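PDB 4ECO: uncharacterized protein from Bacteroides eggerthii DSM 20697, which is of unknown function but is built as a leucine-rich repeat solenoid, a fold that commonly serves protein binding. Local coordinates for residues G113-K118 / M143-T148; K127-N132 / L208-M213; R180-D185 / C337-L342; E221-A226 / K264-L269. One frame throughout, in Å; residues are numbered along the deposited sequence.

Contact 1. Residues G113-K118 / M143-T148; sequences GSHGEK and MHYQKT. With NA (sodium ion), chain C.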
loop_
_atom_site.group_PDB
_atom_site.type_symbol
_atom_site.label_atom_id
_atom_site.label_comp_id
_atom_site.label_asym_id
_atom_site.label_seq_id
_atom_site.Cartn_x
_atom_site.Cartn_y
_atom_site.Cartn_z
ATOM N N GLY A 113 9.858 -7.737 -19.325
ATOM C CA GLY A 113 9.135 -6.528 -18.979
ATOM C C GLY A 113 8.856 -6.597 -17.507
ATOM O O GLY A 113 9.101 -7.640 -16.910
ATOM N N SER A 114 8.384 -5.501 -16.902
ATOM C CA SER A 114 8.095 -5.464 -15.469
ATOM C C SER A 114 7.217 -4.302 -15.114
ATOM O O SER A 114 7.003 -3.413 -15.951
ATOM C CB SER A 114 9.379 -5.358 -14.657
ATOM O OG SER A 114 9.852 -4.020 -14.670
ATOM N N HIS A 115 6.773 -4.262 -13.826
ATOM C CA HIS A 115 5.978 -3.158 -13.288
ATOM C C HIS A 115 6.854 -1.905 -13.208
ATOM O O HIS A 115 6.313 -0.803 -13.264
ATOM C CB HIS A 115 5.324 -3.504 -11.945
ATOM C CG HIS A 115 6.267 -3.733 -10.812
ATOM N ND1 HIS A 115 6.636 -5.003 -10.433
ATOM C CD2 HIS A 115 6.840 -2.841 -9.967
ATOM C CE1 HIS A 115 7.432 -4.848 -9.385
ATOM N NE2 HIS A 115 7.595 -3.560 -9.077
ATOM N N GLY A 116 8.186 -2.093 -13.173
ATOM C CA GLY A 116 9.170 -1.020 -13.145
ATOM C C GLY A 116 9.065 -0.093 -14.343
ATOM O O GLY A 116 9.223 1.122 -14.213
ATOM N N GLU A 117 8.744 -0.648 -15.513
ATOM C CA GLU A 117 8.613 0.098 -16.770
ATOM C C GLU A 117 7.511 1.171 -16.706
ATOM O O GLU A 117 7.666 2.228 -17.332
ATOM C CB GLU A 117 8.343 -0.862 -17.919
ATOM C CG GLU A 117 9.555 -1.716 -18.261
ATOM C CD GLU A 117 9.297 -2.763 -19.323
ATOM O OE1 GLU A 117 8.284 -3.493 -19.188
ATOM O OE2 GLU A 117 10.108 -2.863 -20.279
ATOM N N LYS A 118 6.451 0.938 -15.901
ATOM C CA LYS A 118 5.362 1.897 -15.718
ATOM C C LYS A 118 5.794 3.063 -14.822
ATOM O O LYS A 118 5.156 4.115 -14.880
ATOM C CB LYS A 118 4.087 1.217 -15.131
ATOM C CG LYS A 118 3.252 0.355 -16.114
ATOM C CD LYS A 118 2.756 1.095 -17.386
ATOM C CE LYS A 118 3.447 0.554 -18.618
ATOM N NZ LYS A 118 3.398 1.465 -19.783
HETATM N N MSE A 143 9.776 -6.535 -2.132
HETATM C CA MSE A 143 8.957 -5.469 -1.534
HETATM C C MSE A 143 8.799 -4.251 -2.432
HETATM O O MSE A 143 8.120 -3.302 -2.025
HETATM C CB MSE A 143 9.594 -4.997 -0.208
HETATM C CG MSE A 143 9.690 -6.080 0.866
HETATM SE SE MSE A 143 8.021 -6.989 1.191
HETATM C CE MSE A 143 6.971 -5.469 1.863
ATOM N N HIS A 144 9.422 -4.250 -3.629
ATOM C CA HIS A 144 9.376 -3.098 -4.540
ATOM C C HIS A 144 7.947 -2.764 -4.974
ATOM O O HIS A 144 7.627 -1.576 -5.005
ATOM C CB HIS A 144 10.262 -3.278 -5.789
ATOM C CG HIS A 144 10.327 -2.052 -6.639
ATOM N ND1 HIS A 144 9.276 -1.691 -7.475
ATOM C CD2 HIS A 144 11.311 -1.127 -6.741
ATOM C CE1 HIS A 144 9.642 -0.547 -8.029
ATOM N NE2 HIS A 144 10.866 -0.176 -7.631
ATOM N N TYR A 145 7.102 -3.773 -5.339
ATOM C CA TYR A 145 5.748 -3.458 -5.779
ATOM C C TYR A 145 4.970 -2.872 -4.619
ATOM O O TYR A 145 4.247 -1.878 -4.792
ATOM C CB TYR A 145 5.016 -4.678 -6.368
ATOM C CG TYR A 145 3.660 -4.345 -6.978
ATOM C CD1 TYR A 145 2.502 -4.357 -6.208
ATOM C CD2 TYR A 145 3.535 -4.053 -8.331
ATOM C CE1 TYR A 145 1.255 -4.079 -6.768
ATOM C CE2 TYR A 145 2.293 -3.769 -8.901
ATOM C CZ TYR A 145 1.160 -3.776 -8.115
ATOM O OH TYR A 145 -0.050 -3.503 -8.684
ATOM N N GLN A 146 5.171 -3.461 -3.426
ATOM C CA GLN A 146 4.526 -3.072 -2.186
ATOM C C GLN A 146 4.823 -1.611 -1.837
ATOM O O GLN A 146 3.872 -0.843 -1.655
ATOM C CB GLN A 146 4.973 -4.008 -1.047
ATOM C CG GLN A 146 4.290 -3.783 0.310
ATOM C CD GLN A 146 2.811 -4.061 0.328
ATOM O OE1 GLN A 146 2.273 -4.830 -0.475
ATOM N NE2 GLN A 146 2.119 -3.431 1.264
ATOM N N LYS A 147 6.118 -1.209 -1.799
ATOM C CA LYS A 147 6.473 0.168 -1.457
ATOM C C LYS A 147 5.971 1.155 -2.506
ATOM O O LYS A 147 5.609 2.269 -2.132
ATOM C CB LYS A 147 7.994 0.374 -1.207
ATOM C CG LYS A 147 8.958 -0.051 -2.324
ATOM C CD LYS A 147 10.418 0.402 -2.054
ATOM C CE LYS A 147 11.490 -0.288 -2.900
ATOM N NZ LYS A 147 11.844 -1.667 -2.409
ATOM N N THR A 148 5.890 0.746 -3.777
ATOM C CA THR A 148 5.520 1.635 -4.882
ATOM C C THR A 148 4.015 1.856 -5.024
ATOM O O THR A 148 3.605 3.011 -5.244
ATOM C CB THR A 148 6.063 1.105 -6.225
ATOM O OG1 THR A 148 7.422 0.757 -6.036
ATOM C CG2 THR A 148 5.967 2.140 -7.365
HETATM NA NA NA C . 9.950 -1.408 -22.690
#
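His115 meets His144 and Tyr145 at the start of helix 144-149, and its ring is the centre of a small buried aromatic cluster. Its CG sits between the backbone N and the carbonyl carbon (chi1 66°), which turns the imidazole out toward the helix. There the NE2 of His115 hydrogen-bonds the ND1 of His144 at 3.0 Å. His144 ND1 lies near the plane of the His115 ring, at its edge, and the two imidazoles meet rim to rim with planes 41° apart. Tyr145 comes from another direction: its CD2 stands 3.7 Å above the His115 ring in a T-shaped stack (planes at 88°), and its CB makes a CH-pi contact with that same ring. Two residues on, Glu117 OE2 binds the sodium ion at 2.8 Å, together with Ser192 O. A leucine in place of His115 would probably leave His144 ND1 without its mate and Tyr145 without the flat face it packs against. His115 ND1 bonds to Glu255 and His144 NE2 to Glu121, a buried chain of hydrogen bonds with a carboxylate at each end; the link between the rings would probably be served by one extra proton shared by the pair.

Contact 2. Residues K127-N132 / L208-M213; sequences KGISAN and LRQFYM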
loop_
_atom_site.group_PDB
_atom_site.type_symbol
_atom_site.label_atom_id
_atom_site.label_comp_id
_atom_site.label_asym_id
_atom_site.label_seq_id
_atom_site.Cartn_x
_atom_site.Cartn_y
_atom_site.Cartn_z
ATOM N N LYS A 127 21.924 -3.357 -8.808
ATOM C CA LYS A 127 21.363 -2.754 -7.580
ATOM C C LYS A 127 19.939 -3.277 -7.317
ATOM O O LYS A 127 19.356 -2.977 -6.263
ATOM C CB LYS A 127 21.350 -1.211 -7.652
ATOM C CG LYS A 127 22.706 -0.512 -7.857
ATOM C CD LYS A 127 23.679 -0.673 -6.681
ATOM C CE LYS A 127 24.917 0.210 -6.822
ATOM N NZ LYS A 127 24.637 1.663 -6.590
ATOM N N GLY A 128 19.418 -4.075 -8.262
ATOM C CA GLY A 128 18.095 -4.677 -8.178
ATOM C C GLY A 128 18.138 -6.191 -8.205
ATOM O O GLY A 128 18.942 -6.812 -7.496
ATOM N N ILE A 129 17.247 -6.792 -9.011
ATOM C CA ILE A 129 17.159 -8.237 -9.175
ATOM C C ILE A 129 18.369 -8.644 -10.029
ATOM O O ILE A 129 18.511 -8.252 -11.196
ATOM C CB ILE A 129 15.784 -8.695 -9.736
ATOM C CG1 ILE A 129 14.673 -8.428 -8.721
ATOM C CG2 ILE A 129 15.794 -10.164 -10.074
ATOM C CD1 ILE A 129 13.281 -8.165 -9.329
ATOM N N SER A 130 19.289 -9.355 -9.388
ATOM C CA SER A 130 20.539 -9.792 -9.997
ATOM C C SER A 130 20.855 -11.221 -9.624
ATOM O O SER A 130 20.489 -11.690 -8.545
ATOM C CB SER A 130 21.681 -8.878 -9.567
ATOM O OG SER A 130 21.639 -8.570 -8.180
ATOM N N ALA A 131 21.529 -11.919 -10.537
ATOM C CA ALA A 131 21.996 -13.275 -10.291
ATOM C C ALA A 131 23.011 -13.269 -9.144
ATOM O O ALA A 131 23.873 -12.383 -9.066
ATOM C CB ALA A 131 22.613 -13.855 -11.552
ATOM N N ASN A 132 22.833 -14.217 -8.210
ATOM C CA ASN A 132 23.666 -14.436 -7.037
ATOM C C ASN A 132 23.676 -13.169 -6.110
ATOM O O ASN A 132 24.732 -12.768 -5.588
ATOM C CB ASN A 132 25.088 -14.841 -7.476
ATOM C CG ASN A 132 25.818 -15.675 -6.485
ATOM O OD1 ASN A 132 26.821 -15.246 -5.910
ATOM N ND2 ASN A 132 25.315 -16.878 -6.254
ATOM N N LEU A 208 16.820 -20.892 -13.224
ATOM C CA LEU A 208 16.011 -19.669 -13.180
ATOM C C LEU A 208 15.402 -19.475 -11.796
ATOM O O LEU A 208 14.798 -20.394 -11.263
ATOM C CB LEU A 208 14.904 -19.704 -14.261
ATOM C CG LEU A 208 14.337 -18.362 -14.745
ATOM C CD1 LEU A 208 15.434 -17.474 -15.360
ATOM C CD2 LEU A 208 13.215 -18.573 -15.755
ATOM N N ARG A 209 15.637 -18.307 -11.196
ATOM C CA ARG A 209 15.144 -17.913 -9.874
ATOM C C ARG A 209 14.015 -16.891 -9.982
ATOM O O ARG A 209 13.017 -16.994 -9.265
ATOM C CB ARG A 209 16.284 -17.324 -9.055
ATOM C CG ARG A 209 17.464 -18.238 -8.918
ATOM C CD ARG A 209 18.470 -17.567 -8.035
ATOM N NE ARG A 209 19.703 -18.337 -7.916
ATOM C CZ ARG A 209 19.894 -19.306 -7.035
ATOM N NH1 ARG A 209 18.928 -19.645 -6.193
ATOM N NH2 ARG A 209 21.050 -19.953 -6.994
ATOM N N GLN A 210 14.157 -15.913 -10.908
ATOM C CA GLN A 210 13.155 -14.857 -11.120
ATOM C C GLN A 210 12.752 -14.765 -12.607
ATOM O O GLN A 210 13.619 -14.664 -13.490
ATOM C CB GLN A 210 13.670 -13.496 -10.624
ATOM C CG GLN A 210 14.302 -13.544 -9.230
ATOM C CD GLN A 210 13.708 -12.565 -8.270
ATOM O OE1 GLN A 210 12.891 -11.705 -8.628
ATOM N NE2 GLN A 210 14.109 -12.681 -7.012
ATOM N N PHE A 211 11.428 -14.826 -12.877
ATOM C CA PHE A 211 10.903 -14.703 -14.229
ATOM C C PHE A 211 9.819 -13.633 -14.236
ATOM O O PHE A 211 8.743 -13.837 -13.691
ATOM C CB PHE A 211 10.401 -16.057 -14.754
ATOM C CG PHE A 211 9.960 -16.112 -16.199
ATOM C CD1 PHE A 211 10.396 -15.163 -17.120
ATOM C CD2 PHE A 211 9.147 -17.142 -16.654
ATOM C CE1 PHE A 211 9.973 -15.210 -18.453
ATOM C CE2 PHE A 211 8.739 -17.196 -17.993
ATOM C CZ PHE A 211 9.172 -16.239 -18.888
ATOM N N TYR A 212 10.122 -12.477 -14.838
ATOM C CA TYR A 212 9.223 -11.320 -14.922
ATOM C C TYR A 212 8.822 -11.005 -16.343
ATOM O O TYR A 212 9.633 -11.100 -17.275
ATOM C CB TYR A 212 9.906 -10.071 -14.328
ATOM C CG TYR A 212 9.766 -9.882 -12.830
ATOM C CD1 TYR A 212 10.203 -10.857 -11.938
ATOM C CD2 TYR A 212 9.324 -8.671 -12.300
ATOM C CE1 TYR A 212 10.101 -10.673 -10.557
ATOM C CE2 TYR A 212 9.227 -8.471 -10.923
ATOM C CZ TYR A 212 9.615 -9.475 -10.054
ATOM O OH TYR A 212 9.532 -9.280 -8.696
HETATM N N MSE A 213 7.568 -10.623 -16.507
HETATM C CA MSE A 213 7.051 -10.143 -17.775
HETATM C C MSE A 213 5.932 -9.180 -17.484
HETATM O O MSE A 213 5.251 -9.291 -16.451
HETATM C CB MSE A 213 6.641 -11.257 -18.762
HETATM C CG MSE A 213 5.413 -12.081 -18.399
HETATM SE SE MSE A 213 5.613 -13.885 -19.196
HETATM C CE MSE A 213 6.263 -14.756 -17.541
#
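Ile129 packs onto Gln210 and Tyr212 of strand 210-214, a parallel strand of the leucine-rich repeat solenoid. Residues 208-213 follow the repeat's consensus: Leu208, Phe211 and Met213 (a selenomethionine) take the hydrophobic positions, while Gln210 and Tyr212, at the variable positions between them, receive the irregular loop 127-132. The apolar part of the contact belongs to the far end of Ile129. With CG1 beside the backbone N (chi1 -67°) and the chain carried on from there, its CD1 comes 4.0 Å from Tyr212 CZ, the two side chains crossing at about a right angle; Phe124 meets the same tyrosine ring edge to face. Van der Waals packing against an amide makes up the rest. Ile129 CG2 lies 3.7 Å from Gln210 CD, and the glutamine chain, bent at chi2, lies obliquely across the isoleucine, its carboxamide against CG2 and CD1. No hydrogen bond links the two segments. Cutting Ile129 back to an alanine removes both branches and is likely to open a gap between the loop and the strand, beside Gln210 and Tyr212, with the carboxamide freer to turn. Charge enters at the margin, where Arg209 NE makes a salt bridge with Glu108, whose OE1 also accepts from the Asn132 backbone N. Gln210 OE1 itself rests against hydrocarbon in this contact, 3.6 Å from both CG2 and CD1 of Ile129.

Contact 3. Residues R180-D185 / C337-L342; sequences RITLKD and CLYNQL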
loop_
_atom_site.group_PDB
_atom_site.type_symbol
_atom_site.label_atom_id
_atom_site.label_comp_id
_atom_site.label_asym_id
_atom_site.label_seq_id
_atom_site.Cartn_x
_atom_site.Cartn_y
_atom_site.Cartn_z
ATOM N N ARG A 180 2.970 6.776 -2.433
ATOM C CA ARG A 180 2.293 5.697 -3.147
ATOM C C ARG A 180 1.744 6.195 -4.473
ATOM O O ARG A 180 1.081 7.236 -4.523
ATOM C CB ARG A 180 1.173 5.057 -2.296
ATOM C CG ARG A 180 0.407 3.926 -2.982
ATOM C CD ARG A 180 -0.572 3.187 -2.085
ATOM N NE ARG A 180 -1.635 4.045 -1.574
ATOM C CZ ARG A 180 -2.739 4.369 -2.232
ATOM N NH1 ARG A 180 -2.947 3.912 -3.468
ATOM N NH2 ARG A 180 -3.637 5.168 -1.674
ATOM N N ILE A 181 2.054 5.434 -5.552
ATOM C CA ILE A 181 1.601 5.690 -6.910
ATOM C C ILE A 181 0.273 4.992 -7.132
ATOM O O ILE A 181 0.092 3.839 -6.733
ATOM C CB ILE A 181 2.661 5.233 -7.968
ATOM C CG1 ILE A 181 4.063 5.813 -7.722
ATOM C CG2 ILE A 181 2.203 5.412 -9.421
ATOM C CD1 ILE A 181 4.180 7.340 -7.618
ATOM N N THR A 182 -0.649 5.707 -7.792
ATOM C CA THR A 182 -1.918 5.169 -8.231
ATOM C C THR A 182 -1.890 5.206 -9.734
ATOM O O THR A 182 -1.629 6.264 -10.322
ATOM C CB THR A 182 -3.127 5.904 -7.630
ATOM O OG1 THR A 182 -3.035 5.907 -6.199
ATOM C CG2 THR A 182 -4.473 5.289 -8.091
ATOM N N LEU A 183 -2.120 4.054 -10.370
ATOM C CA LEU A 183 -2.136 4.018 -11.822
ATOM C C LEU A 183 -3.321 4.761 -12.390
ATOM O O LEU A 183 -4.453 4.624 -11.904
ATOM C CB LEU A 183 -2.166 2.588 -12.368
ATOM C CG LEU A 183 -0.930 1.750 -12.300
ATOM C CD1 LEU A 183 -1.105 0.564 -13.178
ATOM C CD2 LEU A 183 0.297 2.505 -12.765
ATOM N N LYS A 184 -3.050 5.518 -13.448
ATOM C CA LYS A 184 -4.053 6.213 -14.245
ATOM C C LYS A 184 -4.570 5.170 -15.248
ATOM O O LYS A 184 -3.755 4.379 -15.748
ATOM C CB LYS A 184 -3.429 7.455 -14.909
ATOM C CG LYS A 184 -2.754 8.396 -13.919
ATOM C CD LYS A 184 -2.050 9.576 -14.567
ATOM C CE LYS A 184 -1.476 10.511 -13.520
ATOM N NZ LYS A 184 -1.124 11.850 -14.077
ATOM N N ASP A 185 -5.894 5.114 -15.519
ATOM C CA ASP A 185 -6.457 4.097 -16.429
ATOM C C ASP A 185 -5.830 4.159 -17.849
ATOM O O ASP A 185 -5.986 3.217 -18.630
ATOM C CB ASP A 185 -7.986 4.189 -16.502
ATOM C CG ASP A 185 -8.640 3.613 -15.251
ATOM O OD1 ASP A 185 -8.616 4.299 -14.194
ATOM O OD2 ASP A 185 -9.110 2.445 -15.304
ATOM N N CYS A 337 -5.318 -6.773 -2.876
ATOM C CA CYS A 337 -6.394 -6.833 -3.875
ATOM C C CYS A 337 -6.925 -5.425 -4.164
ATOM O O CYS A 337 -8.120 -5.268 -4.438
ATOM C CB CYS A 337 -7.523 -7.760 -3.433
ATOM S SG CYS A 337 -6.980 -9.369 -2.836
ATOM N N LEU A 338 -6.051 -4.408 -4.107
ATOM C CA LEU A 338 -6.420 -3.033 -4.417
ATOM C C LEU A 338 -7.121 -2.930 -5.759
ATOM O O LEU A 338 -6.700 -3.572 -6.718
ATOM C CB LEU A 338 -5.176 -2.147 -4.450
ATOM C CG LEU A 338 -4.581 -1.724 -3.122
ATOM C CD1 LEU A 338 -3.127 -1.347 -3.302
ATOM C CD2 LEU A 338 -5.308 -0.530 -2.567
ATOM N N TYR A 339 -8.201 -2.161 -5.824
ATOM C CA TYR A 339 -8.958 -1.868 -7.032
ATOM C C TYR A 339 -9.366 -3.129 -7.781
ATOM O O TYR A 339 -8.915 -3.398 -8.901
ATOM C CB TYR A 339 -8.172 -0.926 -7.968
ATOM C CG TYR A 339 -7.675 0.327 -7.292
ATOM C CD1 TYR A 339 -8.498 1.435 -7.144
ATOM C CD2 TYR A 339 -6.379 0.408 -6.803
ATOM C CE1 TYR A 339 -8.036 2.604 -6.534
ATOM C CE2 TYR A 339 -5.907 1.570 -6.190
ATOM C CZ TYR A 339 -6.738 2.669 -6.065
ATOM O OH TYR A 339 -6.265 3.818 -5.473
ATOM N N ASN A 340 -10.234 -3.899 -7.144
ATOM C CA ASN A 340 -10.867 -5.077 -7.721
ATOM C C ASN A 340 -12.371 -4.804 -7.667
ATOM O O ASN A 340 -12.758 -3.643 -7.523
ATOM C CB ASN A 340 -10.435 -6.370 -6.995
ATOM C CG ASN A 340 -9.221 -7.054 -7.583
ATOM O OD1 ASN A 340 -9.339 -7.905 -8.473
ATOM N ND2 ASN A 340 -8.037 -6.760 -7.048
ATOM N N GLN A 341 -13.211 -5.833 -7.747
ATOM C CA GLN A 341 -14.655 -5.664 -7.673
ATOM C C GLN A 341 -15.220 -6.553 -6.581
ATOM O O GLN A 341 -16.353 -7.041 -6.708
ATOM C CB GLN A 341 -15.277 -6.028 -9.019
ATOM C CG GLN A 341 -15.125 -5.021 -10.135
ATOM C CD GLN A 341 -15.966 -5.527 -11.284
ATOM O OE1 GLN A 341 -15.511 -6.345 -12.092
ATOM N NE2 GLN A 341 -17.258 -5.158 -11.307
ATOM N N LEU A 342 -14.388 -6.838 -5.547
ATOM C CA LEU A 342 -14.728 -7.743 -4.447
ATOM C C LEU A 342 -16.001 -7.272 -3.768
ATOM O O LEU A 342 -16.082 -6.125 -3.340
ATOM C CB LEU A 342 -13.575 -7.870 -3.427
ATOM C CG LEU A 342 -12.237 -8.464 -3.906
ATOM C CD1 LEU A 342 -11.197 -8.305 -2.848
ATOM C CD2 LEU A 342 -12.354 -9.929 -4.224
#
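Tyr339 reaches across to Thr182 and Arg180 with the far end of its ring, and the contact depends on that one side chain. From CB, which points toward 180-185, CG lies anti to the carbonyl carbon (chi1 -52°), and the ring bridges from its own loop to 180-185. CB and the near ring carbons meet neither Thr182 nor Arg180; the ring is instead stacked with Tyr362 and with Tyr314. Contact across begins at CZ, 4.0 Å from Thr182 CG2. At the tip, Tyr339 OH comes within 3.5 Å of that methyl, while Thr182 OG1 and Arg180 NH1 are each more distant from it. The hydroxyl lies near the guanidinium plane, at its edge, but 3.9 Å from NH1, so proximity rather than a hydrogen bond relates them. Arg180 also makes a cation-pi contact with Tyr152. Behind the tyrosine the backbone is well tied: Asn340 ND2 donates to Cys337 O at 3.0 Å and also to Ile312 O, while its OD1 accepts from Leu317 N. This is the consensus asparagine of the leucine-rich repeat, whose buried amide links successive turns of the solenoid; Tyr339 projects from the turn just before it to touch the long insertion carrying 180-185.

Contact 4. Residues E221-A226 / K264-L269; sequences ENICEA and KLPTFL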
loop_
_atom_site.group_PDB
_atom_site.type_symbol
_atom_site.label_atom_id
_atom_site.label_comp_id
_atom_site.label_asym_id
_atom_site.label_seq_id
_atom_site.Cartn_x
_atom_site.Cartn_y
_atom_site.Cartn_z
ATOM N N GLU A 221 -2.129 -18.413 -24.070
ATOM C CA GLU A 221 -1.702 -19.654 -24.732
ATOM C C GLU A 221 -0.343 -19.512 -25.461
ATOM O O GLU A 221 0.228 -20.523 -25.871
ATOM C CB GLU A 221 -2.783 -20.176 -25.715
ATOM C CG GLU A 221 -3.248 -19.210 -26.803
ATOM C CD GLU A 221 -4.362 -18.228 -26.468
ATOM O OE1 GLU A 221 -4.658 -18.024 -25.267
ATOM O OE2 GLU A 221 -4.923 -17.635 -27.419
ATOM N N ASN A 222 0.184 -18.282 -25.602
ATOM C CA ASN A 222 1.455 -18.064 -26.295
ATOM C C ASN A 222 2.584 -17.758 -25.306
ATOM O O ASN A 222 3.686 -17.385 -25.723
ATOM C CB ASN A 222 1.312 -16.968 -27.336
ATOM C CG ASN A 222 0.576 -17.440 -28.568
ATOM O OD1 ASN A 222 0.435 -18.647 -28.834
ATOM N ND2 ASN A 222 0.123 -16.490 -29.373
ATOM N N ILE A 223 2.326 -17.992 -23.998
ATOM C CA ILE A 223 3.320 -17.813 -22.938
ATOM C C ILE A 223 3.831 -19.186 -22.532
ATOM O O ILE A 223 3.218 -19.845 -21.681
ATOM C CB ILE A 223 2.808 -17.007 -21.703
ATOM C CG1 ILE A 223 2.187 -15.653 -22.108
ATOM C CG2 ILE A 223 3.932 -16.827 -20.672
ATOM C CD1 ILE A 223 1.470 -14.955 -21.008
ATOM N N CYS A 224 4.925 -19.631 -23.187
ATOM C CA CYS A 224 5.686 -20.847 -22.903
ATOM C C CYS A 224 4.847 -22.156 -22.986
ATOM O O CYS A 224 5.078 -23.107 -22.217
ATOM C CB CYS A 224 6.368 -20.726 -21.545
ATOM S SG CYS A 224 7.444 -19.282 -21.400
ATOM N N GLU A 225 3.958 -22.233 -23.989
ATOM C CA GLU A 225 3.182 -23.442 -24.273
ATOM C C GLU A 225 3.810 -24.250 -25.421
ATOM O O GLU A 225 3.824 -25.488 -25.386
ATOM C CB GLU A 225 1.732 -23.113 -24.620
ATOM C CG GLU A 225 0.862 -22.790 -23.422
ATOM C CD GLU A 225 -0.625 -22.911 -23.678
ATOM O OE1 GLU A 225 -1.009 -23.522 -24.705
ATOM O OE2 GLU A 225 -1.408 -22.422 -22.829
ATOM N N ALA A 226 4.329 -23.538 -26.433
ATOM C CA ALA A 226 4.849 -24.144 -27.650
ATOM C C ALA A 226 6.212 -23.603 -28.059
ATOM O O ALA A 226 6.681 -22.582 -27.541
ATOM C CB ALA A 226 3.858 -23.892 -28.783
ATOM N N LYS A 264 -7.044 -15.208 -19.391
ATOM C CA LYS A 264 -6.777 -16.176 -18.321
ATOM C C LYS A 264 -5.314 -16.093 -17.967
ATOM O O LYS A 264 -4.536 -15.531 -18.734
ATOM C CB LYS A 264 -7.177 -17.619 -18.732
ATOM C CG LYS A 264 -6.226 -18.287 -19.730
ATOM C CD LYS A 264 -6.573 -19.725 -20.019
ATOM C CE LYS A 264 -5.371 -20.438 -20.561
ATOM N NZ LYS A 264 -5.743 -21.719 -21.207
ATOM N N LEU A 265 -4.920 -16.640 -16.818
ATOM C CA LEU A 265 -3.499 -16.655 -16.431
ATOM C C LEU A 265 -2.789 -17.750 -17.194
ATOM O O LEU A 265 -3.412 -18.798 -17.420
ATOM C CB LEU A 265 -3.298 -16.846 -14.908
ATOM C CG LEU A 265 -3.813 -15.739 -13.993
ATOM C CD1 LEU A 265 -3.581 -16.096 -12.546
ATOM C CD2 LEU A 265 -3.142 -14.406 -14.294
ATOM N N PRO A 266 -1.503 -17.547 -17.609
ATOM C CA PRO A 266 -0.778 -18.630 -18.309
ATOM C C PRO A 266 -0.726 -19.874 -17.413
ATOM O O PRO A 266 -0.612 -19.782 -16.188
ATOM C CB PRO A 266 0.604 -18.029 -18.613
ATOM C CG PRO A 266 0.725 -16.857 -17.781
ATOM C CD PRO A 266 -0.646 -16.363 -17.411
ATOM N N THR A 267 -0.901 -21.025 -18.024
ATOM C CA THR A 267 -1.048 -22.313 -17.341
ATOM C C THR A 267 0.250 -22.870 -16.729
ATOM O O THR A 267 0.184 -23.823 -15.933
ATOM C CB THR A 267 -1.613 -23.335 -18.324
ATOM O OG1 THR A 267 -0.708 -23.458 -19.421
ATOM C CG2 THR A 267 -3.005 -22.943 -18.828
ATOM N N PHE A 268 1.406 -22.291 -17.076
ATOM C CA PHE A 268 2.690 -22.794 -16.584
ATOM C C PHE A 268 2.857 -22.501 -15.092
ATOM O O PHE A 268 3.637 -23.192 -14.424
ATOM C CB PHE A 268 3.861 -22.204 -17.396
ATOM C CG PHE A 268 4.322 -20.824 -17.007
ATOM C CD1 PHE A 268 3.754 -19.699 -17.587
ATOM C CD2 PHE A 268 5.343 -20.650 -16.076
ATOM C CE1 PHE A 268 4.187 -18.419 -17.230
ATOM C CE2 PHE A 268 5.764 -19.373 -15.701
ATOM C CZ PHE A 268 5.189 -18.266 -16.286
ATOM N N LEU A 269 2.152 -21.457 -14.585
ATOM C CA LEU A 269 2.250 -21.013 -13.195
ATOM C C LEU A 269 1.867 -22.133 -12.244
ATOM O O LEU A 269 2.676 -22.436 -11.371
ATOM C CB LEU A 269 1.387 -19.774 -12.940
ATOM C CG LEU A 269 1.736 -18.517 -13.748
ATOM C CD1 LEU A 269 0.602 -17.523 -13.712
ATOM C CD2 LEU A 269 3.003 -17.880 -13.273
HETATM O O HOH W 1 1.773 -21.360 -19.982
HETATM O O HOH W 2 -0.715 -20.632 -21.077
#
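Ile223 and Glu225 are joined to Phe268 and Thr267 through two waters, with no direct hydrogen bond between the segments. Water 2 donates to Glu225 OE2 at 2.6 Å and accepts from Thr267 N; water 1 donates to Ile223 O at 2.7 Å and accepts a weak bond from Phe268 N. The extended Glu225 chain carries its carboxylate to the turn, where OE2 lies 3.6 Å from Thr267 OG1. Beside this wet seam the contact is greasy. Ile223 divides its branches between two partners: CD1 touches Pro266 CG at 3.8 Å, and CG2 meets Phe268 CE1 at the same distance. Cys224 SG stands above the Phe268 ring, 5.5 Å from its centroid, a distant sulfur-aromatic contact. Trp245 meets that ring too. Pro266 to Leu269 form a type I beta turn, and Leu265-Pro266 followed by Leu269 matches the LPxxL signature that follows the strand in leucine-rich repeats, here packing on the corresponding loop of the preceding coil.

From the N terminus, residues 113-118 open contact 1, which closes at helix 144-149 and brings that helix back onto the loop after strand 109-111. Contact 2 opens within this loop, at 127-132, and closes at strand 210-214, so the two cross; they touch where Gly113 O packs on Tyr212 CB. Contact 3 starts at 180-185, before contact 2 has closed, and crosses it on the way to 337-342, joining the insertion to a later coil. Contact 4, binding the loops after strands 210-214 and 253-257, falls wholly within that span. Thr148 O and Ile181 N, probably hydrogen-bonded, couple contacts 1 and 3, while Phe211 and Met213 carry contact 2 through the core to Phe268 of contact 4.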